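Side-chain contacts in putative citrate lyase, alfa subunit (Streptococcus mutans, PDB 2HJ0), which belongs to the CitF family of citrate lyase alpha subunits and is built round two mostly parallel, helix-flanked beta-sheets: residues 9-14 against 491-496; 391-396 against 506-511; 149-154 against 193-198; 26-31 against 356-361; 78-83 against 107-112. One frame throughout, in Å; residues are numbered along the deposited sequence.

Contact 1: 9-14 against 491-496; sequences DIPRKY and DKIVAL
Tyr14 lays its ring over Leu496, where the short N-terminal helix 12-17 packs on the antiparallel hairpin of strands 493-498 and 504-511 at one edge of the larger sheet. With CG opposite its own carbonyl carbon (chi1 -65°), the tyrosine swings the ring to the strand, and the main interaction is CH-pi: Leu496 CD2 stands 3.7 Å from the centroid of the Tyr14 ring, only 13° off the ring normal. The second methyl of the fork reaches the rim, with Leu496 CD1 3.6 Å from Tyr14 CD1. Ile493 serves the edge instead, near the ring plane; its CG1 lies 3.6 Å from Tyr14 CE2. An aromatic residue suits this place because it can offer a broad face to one branched side chain and an edge to another.

Ile493 and Leu496 both point to the helix although three residues apart. A classic beta bulge, in which Val494 and Ala495 both face Val508, lies between them and breaks the regular alternation of the strand. Pro11 occupies the N-cap position, and its carbonyl receives the Tyr14 N-H, which closes the first turn of the helix that carries the tyrosine. The proline adds a looser apolar touch, Pro11 CG to Ile493 CD1 at 4.3 Å.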
# COMPACT_ATOMS: atom_id res chain seq x y z
N ASP A 9 32.07 10.74 22.73
CA ASP A 9 31.83 10.93 24.15
C ASP A 9 30.33 10.90 24.46
O ASP A 9 29.73 11.92 24.79
CB ASP A 9 32.45 12.27 24.59
CG ASP A 9 32.67 12.35 26.10
OD1 ASP A 9 31.67 12.38 26.85
OD2 ASP A 9 33.85 12.38 26.52
N ILE A 10 29.73 9.72 24.36
CA ILE A 10 28.31 9.59 24.64
C ILE A 10 28.14 9.23 26.10
O ILE A 10 28.56 8.15 26.54
CB ILE A 10 27.67 8.50 23.77
CG1 ILE A 10 27.69 8.92 22.30
CG2 ILE A 10 26.25 8.26 24.22
CD1 ILE A 10 27.12 7.90 21.37
N PRO A 11 27.51 10.12 26.89
CA PRO A 11 27.28 9.88 28.31
C PRO A 11 26.52 8.58 28.58
O PRO A 11 25.57 8.25 27.88
CB PRO A 11 26.51 11.12 28.75
CG PRO A 11 25.81 11.55 27.51
CD PRO A 11 26.87 11.37 26.46
N ARG A 12 26.94 7.86 29.62
CA ARG A 12 26.32 6.60 30.00
C ARG A 12 24.81 6.69 30.14
O ARG A 12 24.10 5.72 29.93
CB ARG A 12 26.93 6.10 31.31
CG ARG A 12 28.10 5.15 31.14
CD ARG A 12 27.64 3.71 30.99
NE ARG A 12 28.76 2.80 30.83
CZ ARG A 12 28.68 1.47 30.95
NH1 ARG A 12 27.51 0.91 31.23
NH2 ARG A 12 29.76 0.72 30.78
N LYS A 13 24.33 7.88 30.51
CA LYS A 13 22.90 8.09 30.67
C LYS A 13 22.15 7.71 29.38
O LYS A 13 21.10 7.06 29.42
CB LYS A 13 22.61 9.55 31.03
CG LYS A 13 21.13 9.86 31.23
CD LYS A 13 20.90 11.28 31.71
CE LYS A 13 21.45 12.31 30.73
NZ LYS A 13 21.25 13.72 31.20
N TYR A 14 22.72 8.11 28.25
CA TYR A 14 22.11 7.83 26.96
C TYR A 14 22.66 6.55 26.35
O TYR A 14 21.93 5.81 25.68
CB TYR A 14 22.35 9.01 26.01
CG TYR A 14 21.66 10.27 26.46
CD1 TYR A 14 20.29 10.32 26.60
CD2 TYR A 14 22.39 11.42 26.75
CE1 TYR A 14 19.65 11.47 27.03
CE2 TYR A 14 21.76 12.59 27.18
CZ TYR A 14 20.39 12.60 27.31
OH TYR A 14 19.74 13.73 27.73
N ASP A 491 27.44 21.84 28.37
CA ASP A 491 27.31 20.53 28.99
C ASP A 491 25.96 19.91 28.73
O ASP A 491 25.72 18.76 29.10
CB ASP A 491 27.53 20.64 30.50
CG ASP A 491 28.99 20.51 30.88
OD1 ASP A 491 29.54 19.39 30.74
OD2 ASP A 491 29.59 21.53 31.31
N LYS A 492 25.07 20.67 28.10
CA LYS A 492 23.74 20.17 27.81
C LYS A 492 23.70 19.42 26.49
O LYS A 492 24.21 19.89 25.48
CB LYS A 492 22.73 21.31 27.76
CG LYS A 492 21.34 20.85 27.35
CD LYS A 492 20.35 21.99 27.23
CE LYS A 492 19.15 21.58 26.39
NZ LYS A 492 18.54 20.29 26.86
N ILE A 493 23.09 18.24 26.51
CA ILE A 493 22.96 17.44 25.31
C ILE A 493 21.77 17.98 24.53
O ILE A 493 20.61 17.69 24.84
CB ILE A 493 22.71 15.97 25.63
CG1 ILE A 493 23.81 15.46 26.57
CG2 ILE A 493 22.67 15.18 24.35
CD1 ILE A 493 25.20 15.53 25.99
N VAL A 494 22.06 18.78 23.51
CA VAL A 494 21.05 19.39 22.66
C VAL A 494 20.24 18.40 21.82
O VAL A 494 19.07 18.65 21.51
CB VAL A 494 21.72 20.43 21.75
CG1 VAL A 494 21.08 20.43 20.37
CG2 VAL A 494 21.61 21.80 22.39
N ALA A 495 20.86 17.29 21.45
CA ALA A 495 20.21 16.27 20.63
C ALA A 495 20.98 14.94 20.59
O ALA A 495 22.19 14.90 20.77
CB ALA A 495 20.04 16.81 19.21
N LEU A 496 20.26 13.86 20.34
CA LEU A 496 20.87 12.56 20.23
C LEU A 496 20.84 12.12 18.76
O LEU A 496 19.85 12.37 18.05
CB LEU A 496 20.10 11.55 21.09
CG LEU A 496 19.91 11.90 22.59
CD1 LEU A 496 19.06 10.84 23.27
CD2 LEU A 496 21.27 12.00 23.28

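Contact 2: 391-396 against 506-511; sequences GVIRGA and DVVRNV
Ile393 and Val508 meet through methyl and methylene groups where the loop between strand 383-384 and helix 400-406 lies against strand 504-511, the outermost strand of the larger sheet within this chain and the second arm of an antiparallel hairpin. No hydrogen bond links the two segments; the contact is van der Waals packing, of side chains on each other and of Val511 on the loop backbone.

Ile393 has CG1 opposite its own carbonyl carbon (chi1 -76°) and then runs on extended. Although its CB does not aim at the strand, this course carries the outer part of the chain nearer, and Ile393 CG1 and CD1 each come to 3.8 Å from Val508 CG1. One branch of the valine thus meets two successive carbons of the isoleucine. In Val508 that branch is the one set opposite the backbone N, chi1 172°. Val494 of the neighbouring strand also packs on Ile393, continuing the apolar patch.

Val511 has nearly the same rotamer as Val508 but works with its other methyl. Its CG2 lies on the loop carbonyl, 3.6 Å from Gly391 O, and 4.0 Å from Val392 CG2, the two valine side chains crossing at about a right angle. Beta-branched residues fit here, since they suit extended backbone and offer short, stiff methyl arms. Gly391 suits its place in the loop because its phi is positive, 72°. Next to it, Val392 N is held by the carboxylate of Asp390 and sits 4.0 Å from Val511 CG2.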
# COMPACT_ATOMS: atom_id res chain seq x y z
N GLY A 391 29.95 24.43 15.10
CA GLY A 391 29.32 23.43 15.95
C GLY A 391 27.82 23.54 16.08
O GLY A 391 27.17 22.75 16.75
N VAL A 392 27.25 24.54 15.41
CA VAL A 392 25.82 24.76 15.44
C VAL A 392 25.08 23.81 14.50
O VAL A 392 25.43 23.69 13.32
CB VAL A 392 25.50 26.19 14.99
CG1 VAL A 392 24.01 26.42 15.00
CG2 VAL A 392 26.22 27.17 15.88
N ILE A 393 24.05 23.14 15.00
CA ILE A 393 23.28 22.25 14.14
C ILE A 393 22.68 23.05 12.98
O ILE A 393 22.21 24.16 13.19
CB ILE A 393 22.13 21.59 14.90
CG1 ILE A 393 22.68 20.47 15.79
CG2 ILE A 393 21.07 21.10 13.92
CD1 ILE A 393 21.62 19.68 16.49
N ARG A 394 22.70 22.49 11.78
CA ARG A 394 22.13 23.17 10.62
C ARG A 394 22.05 22.22 9.44
O ARG A 394 21.66 22.61 8.34
CB ARG A 394 22.97 24.39 10.24
CG ARG A 394 24.40 24.07 9.82
CD ARG A 394 25.25 25.32 9.63
NE ARG A 394 25.32 26.16 10.84
CZ ARG A 394 24.41 27.07 11.19
NH1 ARG A 394 23.34 27.29 10.44
NH2 ARG A 394 24.59 27.79 12.29
N GLY A 395 22.41 20.96 9.68
CA GLY A 395 22.39 19.97 8.62
C GLY A 395 21.18 19.06 8.64
O GLY A 395 20.08 19.46 9.02
N ALA A 396 21.39 17.82 8.22
CA ALA A 396 20.34 16.82 8.18
C ALA A 396 20.92 15.44 7.91
O ALA A 396 21.83 15.28 7.08
CB ALA A 396 19.33 17.16 7.11
N ASP A 506 26.30 8.96 18.20
CA ASP A 506 26.96 10.16 18.71
C ASP A 506 25.93 11.08 19.37
O ASP A 506 24.77 10.70 19.52
CB ASP A 506 27.66 10.88 17.54
CG ASP A 506 28.61 11.98 17.99
OD1 ASP A 506 28.94 12.05 19.20
OD2 ASP A 506 29.03 12.77 17.12
N VAL A 507 26.35 12.26 19.79
CA VAL A 507 25.45 13.23 20.40
C VAL A 507 25.89 14.61 20.02
O VAL A 507 26.98 14.79 19.48
CB VAL A 507 25.42 13.15 21.95
CG1 VAL A 507 24.68 11.90 22.41
CG2 VAL A 507 26.82 13.19 22.48
N VAL A 508 25.05 15.59 20.30
CA VAL A 508 25.35 16.97 19.98
C VAL A 508 25.12 17.83 21.21
O VAL A 508 24.07 17.76 21.85
CB VAL A 508 24.45 17.48 18.85
CG1 VAL A 508 24.64 18.97 18.66
CG2 VAL A 508 24.79 16.75 17.57
N ARG A 509 26.12 18.64 21.54
CA ARG A 509 26.04 19.53 22.69
C ARG A 509 25.70 20.95 22.27
O ARG A 509 25.80 21.29 21.09
CB ARG A 509 27.35 19.50 23.48
CG ARG A 509 27.60 18.15 24.14
CD ARG A 509 28.87 18.12 24.97
NE ARG A 509 28.95 16.92 25.81
CZ ARG A 509 29.18 15.70 25.35
NH1 ARG A 509 29.36 15.49 24.05
NH2 ARG A 509 29.23 14.68 26.21
N ASN A 510 25.31 21.77 23.24
CA ASN A 510 24.96 23.15 22.95
C ASN A 510 26.18 24.01 22.67
O ASN A 510 27.31 23.66 23.04
CB ASN A 510 24.14 23.75 24.11
CG ASN A 510 24.91 23.78 25.43
OD1 ASN A 510 25.16 22.74 26.05
ND2 ASN A 510 25.27 24.98 25.87
N VAL A 511 25.95 25.12 22.00
CA VAL A 511 27.00 26.06 21.67
C VAL A 511 26.79 27.27 22.58
O VAL A 511 25.75 27.93 22.55
CB VAL A 511 26.92 26.48 20.16
CG1 VAL A 511 27.90 27.59 19.84
CG2 VAL A 511 27.21 25.29 19.29

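Contact 3: 149-154 against 193-198; sequences GGRARA and AMIDAK
Arg151 and Ala152 of helix 148-157 face Asp196 and Ile195 of helix 191-199, two helices of the alpha/beta layer that run nearly parallel, their segment axes 9° apart. At 10.8 Å of closest approach the axes are widely spaced, so the gap is spanned by the longer side chains.

Arg151 is the first residue of its segment to touch the other helix. Its CG is opposite the backbone N (chi1 177°) and the chain stays extended as far as NE, which carries the guanidinium across to the carboxylate of Asp196. There it binds end-on with both terminal nitrogens: NH1 of Arg151 is 2.8 Å from OD1 of Asp196, and NH2 of Arg151 is 3.1 Å from OD2 of Asp196. A weak third bond runs diagonally, from Arg151 NH2 to Asp196 OD1 at 3.2 Å. In the two main bonds the oxygens are met on their syn side, and the two groups are almost coplanar, 8° apart, as suits a two-pronged salt bridge. Buried charges need full pairing, and the sheet below helps: Arg151 NH2 also bonds to Ala98 O, and Asp196 OD2 to Ser68 OG, which probably fixes the carboxylate's rotation. Ile195 CG2 rests at the edge of the guanidinium, 3.9 Å from Arg151 NH1.

Ala152 follows, one residue on. Its small side chain admits the isoleucine, which is drawn out straight from CB to its tip, and the terminal methyl, Ile195 CD1, ends 3.5 Å from Ala152 CB.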
# COMPACT_ATOMS: atom_id res chain seq x y z
N GLY A 149 15.60 6.17 6.85
CA GLY A 149 15.35 4.78 7.13
C GLY A 149 15.09 4.56 8.62
O GLY A 149 14.20 3.80 9.01
N GLY A 150 15.86 5.25 9.47
CA GLY A 150 15.67 5.11 10.91
C GLY A 150 14.27 5.48 11.35
O GLY A 150 13.68 4.84 12.22
N ARG A 151 13.73 6.55 10.76
CA ARG A 151 12.39 7.00 11.09
C ARG A 151 11.40 5.93 10.67
O ARG A 151 10.46 5.59 11.41
CB ARG A 151 12.08 8.31 10.37
CG ARG A 151 10.68 8.83 10.61
CD ARG A 151 10.46 10.12 9.86
NE ARG A 151 9.27 10.81 10.31
CZ ARG A 151 8.03 10.50 9.95
NH1 ARG A 151 7.81 9.49 9.11
NH2 ARG A 151 7.01 11.19 10.44
N ALA A 152 11.59 5.40 9.47
CA ALA A 152 10.71 4.36 8.98
C ALA A 152 10.86 3.14 9.90
O ALA A 152 9.87 2.52 10.26
CB ALA A 152 11.05 4.02 7.53
N ARG A 153 12.10 2.80 10.28
CA ARG A 153 12.32 1.66 11.15
C ARG A 153 11.60 1.87 12.49
O ARG A 153 10.85 1.00 12.93
CB ARG A 153 13.80 1.44 11.42
CG ARG A 153 14.08 0.22 12.31
CD ARG A 153 15.12 0.52 13.39
NE ARG A 153 14.61 1.44 14.41
CZ ARG A 153 15.20 2.58 14.74
NH1 ARG A 153 16.31 2.96 14.13
NH2 ARG A 153 14.68 3.36 15.69
N ALA A 154 11.83 3.02 13.12
CA ALA A 154 11.19 3.31 14.41
C ALA A 154 9.67 3.20 14.36
O ALA A 154 9.08 2.54 15.22
CB ALA A 154 11.58 4.68 14.90
N ALA A 193 5.38 10.88 3.59
CA ALA A 193 4.05 10.91 4.17
C ALA A 193 3.32 9.57 4.10
O ALA A 193 2.51 9.24 4.97
CB ALA A 193 3.21 11.98 3.50
N MSE A 194 3.60 8.79 3.06
CA MSE A 194 2.94 7.50 2.89
C MSE A 194 3.12 6.55 4.05
O MSE A 194 2.24 5.74 4.34
CB MSE A 194 3.41 6.82 1.60
CG MSE A 194 2.75 7.37 0.34
SE MSE A 194 3.69 6.92 -1.29
CE MSE A 194 2.61 5.44 -1.91
N ILE A 195 4.26 6.63 4.72
CA ILE A 195 4.49 5.74 5.84
C ILE A 195 3.69 6.23 7.04
O ILE A 195 3.17 5.43 7.80
CB ILE A 195 5.97 5.66 6.17
CG1 ILE A 195 6.17 4.81 7.41
CG2 ILE A 195 6.53 7.04 6.38
CD1 ILE A 195 7.62 4.60 7.73
N ASP A 196 3.58 7.54 7.20
CA ASP A 196 2.81 8.09 8.30
C ASP A 196 1.38 7.62 8.23
O ASP A 196 0.85 7.11 9.19
CB ASP A 196 2.81 9.61 8.24
CG ASP A 196 4.12 10.21 8.67
OD1 ASP A 196 5.17 9.76 8.18
OD2 ASP A 196 4.10 11.13 9.51
N ALA A 197 0.75 7.80 7.08
CA ALA A 197 -0.65 7.42 6.94
C ALA A 197 -0.87 5.94 7.08
O ALA A 197 -2.00 5.49 7.26
CB ALA A 197 -1.17 7.89 5.60
N LYS A 198 0.20 5.17 7.01
CA LYS A 198 0.10 3.73 7.11
C LYS A 198 0.20 3.22 8.55
O LYS A 198 -0.43 2.23 8.91
CB LYS A 198 1.19 3.12 6.23
CG LYS A 198 1.25 1.62 6.20
CD LYS A 198 2.25 1.17 5.11
CE LYS A 198 1.87 1.76 3.72
NZ LYS A 198 2.80 1.42 2.60

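Contact 4: 26-31 against 356-361; sequences AHIKSY and SPLSKG
A loop-to-loop contact at the dimer interface brings Ile28 and Tyr31 against Leu358, which sits in a loop shaped by two ST turns. In the first turn Ser356 OG accepts the N-H of Leu358; in the second, Ser359 OG accepts that of Gly361, at 2.8 Å from Gly361 N. Serine suits both positions because its short hydroxyl can reach back to the main chain. The Leu358 side chain and carbonyl face the other loop.

The polar link is the phenol of Tyr31, whose OH donates to Leu358 O at 2.8 Å. Tyr31 CG lies between its backbone N and carbonyl carbon (chi1 69°), which directs the ring to the leucine. The approach is fairly straight, with a C=O...donor angle of 156°, though the donor is tilted 24° from the carbonyl plane. The carbonyl oxygen lies near the plane of the tyrosine ring, at its edge, while Leu358 CB comes near the same corner from off that plane, 3.9 Å from Tyr31 CE2. A tyrosine fits because its long rigid ring can bridge the loops and still end in a donor.

Ile28 supplies the apolar half. Leu358 CD2 nestles against its branch point, 3.5 Å from both Ile28 CB and Ile28 CG2, the two side chains sliding past each other in opposite directions.

Arg153 and Thr157 of helix 148-157 also pack on Leu358, while Pro40 of the second subunit touches both Ile28 and Leu358. Strand 31-32 opens at Tyr31, which pairs antiparallel with a strand of that second subunit, so the sheet continues across the interface.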
# COMPACT_ATOMS: atom_id res chain seq x y z
N ALA A 26 25.54 -4.33 13.69
CA ALA A 26 25.18 -5.58 14.38
C ALA A 26 24.21 -6.42 13.55
O ALA A 26 24.11 -6.26 12.33
CB ALA A 26 24.55 -5.26 15.73
N HIS A 27 23.50 -7.32 14.23
CA HIS A 27 22.53 -8.20 13.58
C HIS A 27 21.08 -7.74 13.79
O HIS A 27 20.81 -6.82 14.58
CB HIS A 27 22.70 -9.64 14.08
CG HIS A 27 23.83 -10.38 13.42
ND1 HIS A 27 23.63 -11.36 12.48
CD2 HIS A 27 25.17 -10.25 13.55
CE1 HIS A 27 24.80 -11.81 12.06
NE2 HIS A 27 25.75 -11.15 12.69
N ILE A 28 20.16 -8.38 13.07
CA ILE A 28 18.74 -8.04 13.14
C ILE A 28 17.90 -9.30 13.26
O ILE A 28 18.23 -10.32 12.66
CB ILE A 28 18.29 -7.24 11.89
CG1 ILE A 28 18.60 -8.04 10.62
CG2 ILE A 28 19.02 -5.88 11.85
CD1 ILE A 28 18.31 -7.29 9.34
N LYS A 29 16.82 -9.22 14.04
CA LYS A 29 15.92 -10.36 14.22
C LYS A 29 14.45 -10.00 14.06
O LYS A 29 14.08 -8.83 14.05
CB LYS A 29 16.13 -11.00 15.60
CG LYS A 29 16.69 -12.41 15.53
CD LYS A 29 15.76 -13.37 14.78
CE LYS A 29 14.43 -13.56 15.53
NZ LYS A 29 13.60 -14.66 14.97
N SER A 30 13.61 -11.02 13.94
CA SER A 30 12.18 -10.83 13.75
C SER A 30 11.55 -9.92 14.80
O SER A 30 11.96 -9.90 15.96
CB SER A 30 11.47 -12.19 13.75
OG SER A 30 11.52 -12.80 15.03
N TYR A 31 10.54 -9.16 14.38
CA TYR A 31 9.83 -8.23 15.27
C TYR A 31 8.35 -8.14 14.91
O TYR A 31 7.94 -8.52 13.82
CB TYR A 31 10.46 -6.84 15.18
CG TYR A 31 10.24 -6.15 13.85
CD1 TYR A 31 9.06 -5.47 13.59
CD2 TYR A 31 11.20 -6.20 12.86
CE1 TYR A 31 8.85 -4.85 12.36
CE2 TYR A 31 11.01 -5.59 11.63
CZ TYR A 31 9.83 -4.91 11.38
OH TYR A 31 9.64 -4.30 10.16
N SER A 356 14.75 1.39 4.76
CA SER A 356 14.62 0.81 6.08
C SER A 356 15.50 -0.39 6.29
O SER A 356 15.48 -1.34 5.52
CB SER A 356 13.19 0.40 6.37
OG SER A 356 13.13 -0.39 7.54
N PRO A 357 16.29 -0.36 7.37
CA PRO A 357 17.19 -1.48 7.68
C PRO A 357 16.43 -2.70 8.21
O PRO A 357 16.94 -3.81 8.17
CB PRO A 357 18.13 -0.87 8.71
CG PRO A 357 17.25 0.08 9.45
CD PRO A 357 16.44 0.73 8.34
N LEU A 358 15.20 -2.51 8.69
CA LEU A 358 14.41 -3.61 9.21
C LEU A 358 13.16 -3.86 8.41
O LEU A 358 12.05 -3.64 8.90
CB LEU A 358 14.00 -3.35 10.65
CG LEU A 358 15.06 -3.65 11.70
CD1 LEU A 358 14.45 -3.49 13.08
CD2 LEU A 358 15.59 -5.06 11.49
N SER A 359 13.32 -4.32 7.19
CA SER A 359 12.18 -4.58 6.33
C SER A 359 12.40 -5.89 5.62
O SER A 359 13.37 -6.60 5.89
CB SER A 359 12.08 -3.49 5.27
OG SER A 359 13.15 -3.65 4.35
N LYS A 360 11.51 -6.21 4.70
CA LYS A 360 11.66 -7.42 3.95
C LYS A 360 12.52 -7.10 2.76
O LYS A 360 12.79 -7.97 1.93
CB LYS A 360 10.31 -7.96 3.50
CG LYS A 360 9.47 -8.38 4.68
CD LYS A 360 8.30 -9.21 4.25
CE LYS A 360 7.51 -9.65 5.44
NZ LYS A 360 6.41 -10.52 5.02
N GLY A 361 12.98 -5.86 2.68
CA GLY A 361 13.83 -5.46 1.57
C GLY A 361 13.63 -4.03 1.09
O GLY A 361 12.51 -3.63 0.78

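Contact 5: 78-83 against 107-112; sequences YVMNMV and EPLIDH
Asn81 of helix 79-89 packs against Pro108, at the start of helix 109-114, in the parallel alpha/beta part of the chain. Strands 66-69, 95-99 and 118-123 lie side by side in the larger sheet, and these helices belong to the successive beta-alpha-beta crossovers that join them. No hydrogen bond passes directly between the two segments.

The first kind of interaction is van der Waals packing of an amide on a proline ring. The two side chains cross at about a right angle. The closest approach is that of Asn81 OD1 to Pro108 CD, 3.6 Å, and Asn81 CG lies 3.8 Å from Pro108 CG. With CG set opposite its own carbonyl carbon, chi1 -59°, the asparagine brings its end closer to the proline than its CB direction suggests. Proline is well placed near the start of a helix, where a backbone N-H is not needed for the helical bonds.

The second kind is polar. Asn81 ND2 bonds to Val105 O, just ahead of the second segment, which ties the helix to the loop leading to Pro108 and explains why an amide is useful here.

The third is apolar and looser. Met80, present as selenomethionine, points toward the second helix beside Phe69 and Ile102, and its flexible end meets Leu109, CE of Met80 lying 4.5 Å from CD1 of Leu109.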
# COMPACT_ATOMS: atom_id res chain seq x y z
N TYR A 78 3.27 24.94 4.49
CA TYR A 78 2.36 25.77 5.27
C TYR A 78 1.64 24.94 6.33
O TYR A 78 1.21 25.47 7.35
CB TYR A 78 1.31 26.40 4.37
CG TYR A 78 1.78 27.55 3.51
CD1 TYR A 78 0.95 28.08 2.53
CD2 TYR A 78 3.05 28.10 3.66
CE1 TYR A 78 1.35 29.13 1.72
CE2 TYR A 78 3.47 29.17 2.85
CZ TYR A 78 2.61 29.67 1.88
OH TYR A 78 2.99 30.70 1.03
N VAL A 79 1.51 23.63 6.08
CA VAL A 79 0.82 22.71 6.98
C VAL A 79 1.38 22.67 8.39
O VAL A 79 0.62 22.77 9.34
CB VAL A 79 0.81 21.29 6.40
CG1 VAL A 79 0.06 20.34 7.31
CG2 VAL A 79 0.19 21.31 5.02
N MSE A 80 2.69 22.50 8.54
CA MSE A 80 3.32 22.45 9.86
C MSE A 80 2.94 23.65 10.73
O MSE A 80 2.30 23.48 11.76
CB MSE A 80 4.85 22.40 9.73
CG MSE A 80 5.51 21.05 10.08
SE MSE A 80 6.30 20.86 11.89
CE MSE A 80 8.13 21.44 11.54
N ASN A 81 3.33 24.85 10.30
CA ASN A 81 3.06 26.07 11.05
C ASN A 81 1.58 26.27 11.27
O ASN A 81 1.15 26.84 12.27
CB ASN A 81 3.60 27.31 10.33
CG ASN A 81 5.09 27.24 10.09
OD1 ASN A 81 5.84 26.66 10.88
ND2 ASN A 81 5.53 27.86 9.01
N MSE A 82 0.80 25.79 10.32
CA MSE A 82 -0.65 25.90 10.39
C MSE A 82 -1.22 25.10 11.57
O MSE A 82 -1.81 25.66 12.48
CB MSE A 82 -1.23 25.41 9.08
CG MSE A 82 -2.59 25.97 8.73
SE MSE A 82 -3.08 25.31 6.99
CE MSE A 82 -1.88 26.34 5.91
N VAL A 83 -1.03 23.78 11.53
CA VAL A 83 -1.54 22.91 12.59
C VAL A 83 -1.03 23.32 13.96
O VAL A 83 -1.82 23.62 14.86
CB VAL A 83 -1.16 21.44 12.32
CG1 VAL A 83 -1.65 20.55 13.45
CG2 VAL A 83 -1.75 20.99 11.01
N GLU A 107 10.25 28.32 11.25
CA GLU A 107 10.73 29.14 12.36
C GLU A 107 9.74 29.27 13.51
O GLU A 107 10.12 29.24 14.68
CB GLU A 107 11.10 30.53 11.86
CG GLU A 107 11.93 31.35 12.83
CD GLU A 107 11.96 32.82 12.45
OE1 GLU A 107 10.89 33.48 12.55
OE2 GLU A 107 13.04 33.33 12.05
N PRO A 108 8.44 29.44 13.20
CA PRO A 108 7.42 29.57 14.25
C PRO A 108 7.54 28.51 15.35
O PRO A 108 7.10 28.72 16.47
CB PRO A 108 6.13 29.44 13.47
CG PRO A 108 6.47 30.13 12.19
CD PRO A 108 7.81 29.54 11.87
N LEU A 109 8.14 27.38 15.01
CA LEU A 109 8.33 26.28 15.95
C LEU A 109 9.07 26.77 17.19
O LEU A 109 8.73 26.38 18.31
CB LEU A 109 9.15 25.17 15.30
CG LEU A 109 8.81 23.72 15.60
CD1 LEU A 109 10.06 22.88 15.33
CD2 LEU A 109 8.35 23.53 17.04
N ILE A 110 10.08 27.61 17.00
CA ILE A 110 10.87 28.09 18.13
C ILE A 110 10.01 28.59 19.30
O ILE A 110 10.17 28.12 20.43
CB ILE A 110 11.86 29.18 17.69
CG1 ILE A 110 12.75 28.64 16.57
CG2 ILE A 110 12.73 29.60 18.87
CD1 ILE A 110 13.69 29.66 16.00
N ASP A 111 9.08 29.50 19.03
CA ASP A 111 8.22 29.99 20.10
C ASP A 111 7.39 28.88 20.74
O ASP A 111 7.19 28.88 21.95
CB ASP A 111 7.27 31.08 19.60
CG ASP A 111 7.95 32.44 19.48
OD1 ASP A 111 8.81 32.76 20.33
OD2 ASP A 111 7.61 33.19 18.55
N HIS A 112 6.89 27.95 19.93
CA HIS A 112 6.08 26.86 20.48
C HIS A 112 6.89 26.00 21.44
O HIS A 112 6.34 25.34 22.33
CB HIS A 112 5.54 25.96 19.35
CG HIS A 112 4.61 26.66 18.41
ND1 HIS A 112 3.43 27.24 18.82
CD2 HIS A 112 4.70 26.87 17.07
CE1 HIS A 112 2.83 27.78 17.78
NE2 HIS A 112 3.57 27.57 16.71

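Contacts 1 and 2 share one antiparallel hairpin: their centres are about 11 Å apart, and strands 493-498 and 504-511, one from each, are hydrogen-bonded neighbours, with Ala495 O 3.0 Å from Val508 N. Contacts 3 and 4 also touch, at centres about 14 Å apart, where Arg153 CG lies 3.8 Å from Leu358 CD1; through them helix 148-157 connects the sheet to the loops at the second subunit. Contact 5 stands apart, its centre about 21 Å from those of contacts 2 and 3 and about 34 Å from that of contact 4. Contacts 1 and 4 bring residues near the N-terminus onto much later parts of the chain.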